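Local coordinates for protein neuraminidase (Influenza A virus, PDB 4K3Y) that forms the beta-propeller ectodomain of a neuraminidase-like surface protein of a bat influenza A virus, related to viral sialidases but of uncertain enzymatic activity, at residues C149-D153 / G154-T158; M268-G271 / S272-I276. One frame throughout, in Å; residues are numbered along the deposited sequence.

Contact 1: C149-D153 / G154-T158; sequences CICND and GTCYT
Cys151 and Cys156 are joined by a disulfide across a tight beta hairpin, the first two strands of one blade of the neuraminidase beta-propeller. Cys151 and Cys156 form an antiparallel non-hydrogen-bonded pair, with Cys151 CA and Cys156 CA 4.0 Å apart. Each SG lies anti to its own carbonyl carbon, with chi1 of -67° in Cys151 and -62° in Cys156. The S-S torsion is close to a right angle, at 93°.

The backbone ladder flanks the disulfide. Ile150 and Tyr157 form a hydrogen-bonded pair: Tyr157 N to Ile150 O is 2.6 Å, and Ile150 N to Tyr157 O is 3.0 Å. Asn152 N donates to Thr155 O at 2.9 Å, while the return bond from Thr155 N to Asn152 O is weak. A type I' turn from Asn152 to Thr155 joins the two strands. The positive phi of Asp153 and Gly154 fits this turn.

Other covalent and polar ties anchor the hairpin. Cys149 is in a second disulfide, with Cys105 of the neighbouring strand 101-106. Asn152 OD1 accepts from Leu11 N in the N-terminal part of the chain. On the face of Ile150 and Tyr157, Thr155 OG1 is hydrogen-bonded to Tyr157 OH at 2.8 Å.

Contact 2: M268-G271 / S272-I276; sequences MIEG and SNSWI
Ile269 and Trp275 form an antiparallel hydrogen-bonded pair, with Ile269 N to Trp275 O at 2.8 Å and Trp275 N to Ile269 O at 2.9 Å. They belong to a beta hairpin of the neuraminidase propeller, made of the first two strands of a four-stranded blade. The backbone of Ser274 is hydrogen-bonded to that of Phe293, in the next strand of the blade, 286-294.

The side chains of Ile269 and Trp275 lie side by side and point the same way. Ile269 CB meets the indole at its edge, near the ring plane, 3.9 Å from Trp275 CD1. The CD1 methyl of Ile269 also approaches Trp275 CD1. Trp21 packs edge-to-face with the same indole, so the ring links the hairpin to strand 20-26 of another blade. On the other face, Met268 CG touches Ile276 CG1 at 4.2 Å.

Near the turn, a side chain takes over from the backbone ladder. Ser274 OG sits anti to its carbonyl carbon, with chi1 -78°, and accepts the N-H of Gly271, with Gly271 N 3.2 Å from Ser274 OG. Ser274 OG is also hydrogen-bonded to Gly295 O, outside the hairpin. Glu270 starts away from the hairpin, but its chain bends at chi2 (80°) and brings the carboxylate back. Glu270 OE2 is hydrogen-bonded to Thr296 OG1, and Glu270 OE1 to Leu297 N. These bonds hold the carboxylate beside the serine, with Glu270 OE1 3.1 Å from Ser274 OG.

Contact 1 comes first along the chain and closes before contact 2 opens. Each is the hairpin of the first two strands of a separate four-stranded antiparallel sheet: 150-152 and 155-162 in one, 268-269 and 273-279 in the other. The sheet containing strands 197-202 and 205-211 comes between them in sequence. The two centres are about 22 Å apart, and the nearest atoms about 11 Å, so the hairpins do not touch. Each centre lies about 15 Å from the centre of the chain. The two hairpins thus lie in separate blades of the six-bladed propeller that neuraminidases share, and each provides the first two strands of its blade.

Contact 1: C149-D153 / G154-T158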
# COMPACT_ATOMS: atom_id res chain seq x y z
N CYS C 149 -11.31 -23.05 3.87
CA CYS C 149 -11.05 -24.17 4.78
C CYS C 149 -11.31 -23.70 6.22
O CYS C 149 -11.51 -22.50 6.48
CB CYS C 149 -9.59 -24.66 4.70
SG CYS C 149 -8.55 -24.05 3.37
N ILE C 150 -11.33 -24.64 7.15
CA ILE C 150 -11.58 -24.30 8.54
C ILE C 150 -10.33 -24.50 9.41
O ILE C 150 -9.75 -25.58 9.44
CB ILE C 150 -12.75 -25.10 9.12
CG1 ILE C 150 -13.94 -25.07 8.14
CG2 ILE C 150 -13.14 -24.54 10.49
CD1 ILE C 150 -14.65 -23.72 8.01
N CYS C 151 -9.92 -23.44 10.09
CA CYS C 151 -8.85 -23.50 11.08
C CYS C 151 -9.39 -23.28 12.47
O CYS C 151 -10.23 -22.40 12.69
CB CYS C 151 -7.80 -22.42 10.83
SG CYS C 151 -6.87 -22.64 9.33
N ASN C 152 -8.91 -24.06 13.41
CA ASN C 152 -9.18 -23.75 14.80
C ASN C 152 -8.07 -24.22 15.71
O ASN C 152 -7.72 -25.40 15.72
CB ASN C 152 -10.52 -24.33 15.24
CG ASN C 152 -11.16 -23.53 16.35
OD1 ASN C 152 -10.93 -22.33 16.48
ND2 ASN C 152 -11.97 -24.21 17.17
N ASP C 153 -7.50 -23.27 16.46
CA ASP C 153 -6.48 -23.56 17.45
C ASP C 153 -5.29 -24.28 16.80
O ASP C 153 -4.88 -25.36 17.27
CB ASP C 153 -7.10 -24.41 18.57
CG ASP C 153 -6.32 -24.32 19.87
OD1 ASP C 153 -5.67 -23.28 20.11
OD2 ASP C 153 -6.38 -25.27 20.66
N GLY C 154 -4.76 -23.70 15.73
CA GLY C 154 -3.56 -24.22 15.09
C GLY C 154 -3.73 -25.21 13.94
O GLY C 154 -2.92 -25.21 13.00
N THR C 155 -4.74 -26.07 14.01
CA THR C 155 -4.95 -27.04 12.93
C THR C 155 -6.00 -26.56 11.90
O THR C 155 -6.98 -25.90 12.26
CB THR C 155 -5.28 -28.47 13.44
OG1 THR C 155 -6.65 -28.54 13.85
CG2 THR C 155 -4.37 -28.87 14.60
N CYS C 156 -5.76 -26.88 10.63
CA CYS C 156 -6.69 -26.50 9.56
C CYS C 156 -7.24 -27.73 8.87
O CYS C 156 -6.51 -28.68 8.60
CB CYS C 156 -6.00 -25.61 8.54
SG CYS C 156 -5.41 -24.05 9.20
N TYR C 157 -8.53 -27.71 8.58
CA TYR C 157 -9.18 -28.84 7.90
C TYR C 157 -9.74 -28.45 6.52
O TYR C 157 -10.23 -27.33 6.31
CB TYR C 157 -10.25 -29.46 8.80
CG TYR C 157 -9.77 -29.77 10.21
CD1 TYR C 157 -9.84 -28.81 11.22
CD2 TYR C 157 -9.23 -31.01 10.52
CE1 TYR C 157 -9.40 -29.09 12.51
CE2 TYR C 157 -8.79 -31.30 11.81
CZ TYR C 157 -8.88 -30.34 12.80
OH TYR C 157 -8.44 -30.63 14.07
N THR C 158 -9.64 -29.36 5.56
CA THR C 158 -10.17 -29.13 4.22
C THR C 158 -10.57 -30.46 3.61
O THR C 158 -10.13 -31.52 4.07
CB THR C 158 -9.15 -28.41 3.31
OG1 THR C 158 -9.76 -28.10 2.05
CG2 THR C 158 -7.90 -29.27 3.08

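Contact 2: M268-G271 / S272-I276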
# COMPACT_ATOMS: atom_id res chain seq x y z
N MET C 268 -26.28 -24.93 3.42
CA MET C 268 -27.35 -25.03 4.40
C MET C 268 -26.73 -24.66 5.74
O MET C 268 -25.53 -24.90 5.96
CB MET C 268 -27.90 -26.45 4.44
CG MET C 268 -28.68 -26.90 3.19
SD MET C 268 -29.07 -28.67 3.22
CE MET C 268 -30.06 -28.85 1.73
N ILE C 269 -27.52 -24.08 6.64
CA ILE C 269 -27.02 -23.83 7.99
C ILE C 269 -27.81 -24.65 9.00
O ILE C 269 -29.03 -24.49 9.10
CB ILE C 269 -27.11 -22.34 8.39
CG1 ILE C 269 -26.36 -21.46 7.39
CG2 ILE C 269 -26.57 -22.15 9.82
CD1 ILE C 269 -26.54 -19.97 7.63
N GLU C 270 -27.12 -25.51 9.73
CA GLU C 270 -27.77 -26.35 10.75
C GLU C 270 -27.64 -25.76 12.16
O GLU C 270 -26.53 -25.52 12.65
CB GLU C 270 -27.21 -27.77 10.73
CG GLU C 270 -27.59 -28.59 11.95
CD GLU C 270 -28.99 -29.16 11.87
OE1 GLU C 270 -29.76 -28.77 10.96
OE2 GLU C 270 -29.33 -30.02 12.71
N GLY C 271 -28.78 -25.54 12.81
CA GLY C 271 -28.75 -24.91 14.11
C GLY C 271 -30.00 -25.19 14.90
O GLY C 271 -30.79 -26.08 14.56
N SER C 272 -30.17 -24.43 15.98
CA SER C 272 -31.43 -24.37 16.70
C SER C 272 -32.41 -23.87 15.65
O SER C 272 -33.51 -24.42 15.48
CB SER C 272 -31.31 -23.35 17.82
OG SER C 272 -30.38 -22.34 17.45
N ASN C 273 -31.97 -22.83 14.96
CA ASN C 273 -32.62 -22.35 13.76
C ASN C 273 -31.79 -22.76 12.57
O ASN C 273 -30.57 -22.57 12.55
CB ASN C 273 -32.76 -20.83 13.80
CG ASN C 273 -34.00 -20.38 14.53
OD1 ASN C 273 -34.78 -21.22 15.03
ND2 ASN C 273 -34.20 -19.07 14.61
N SER C 274 -32.46 -23.32 11.58
CA SER C 274 -31.78 -23.76 10.37
C SER C 274 -32.13 -22.91 9.16
O SER C 274 -33.13 -22.20 9.15
CB SER C 274 -32.08 -25.23 10.09
OG SER C 274 -31.30 -26.07 10.93
N TRP C 275 -31.28 -22.97 8.16
CA TRP C 275 -31.47 -22.16 6.97
C TRP C 275 -31.12 -22.95 5.73
O TRP C 275 -30.19 -23.77 5.73
CB TRP C 275 -30.57 -20.92 7.02
CG TRP C 275 -30.74 -20.01 8.21
CD1 TRP C 275 -30.08 -20.09 9.41
CD2 TRP C 275 -31.57 -18.84 8.29
NE1 TRP C 275 -30.47 -19.06 10.24
CE2 TRP C 275 -31.38 -18.28 9.57
CE3 TRP C 275 -32.47 -18.22 7.40
CZ2 TRP C 275 -32.06 -17.12 10.00
CZ3 TRP C 275 -33.14 -17.07 7.83
CH2 TRP C 275 -32.93 -16.53 9.11
N ILE C 276 -31.87 -22.70 4.66
CA ILE C 276 -31.48 -23.16 3.34
C ILE C 276 -31.45 -21.96 2.41
O ILE C 276 -32.45 -21.27 2.25
CB ILE C 276 -32.49 -24.14 2.78
CG1 ILE C 276 -32.60 -25.35 3.70
CG2 ILE C 276 -32.06 -24.56 1.38
CD1 ILE C 276 -33.71 -26.26 3.31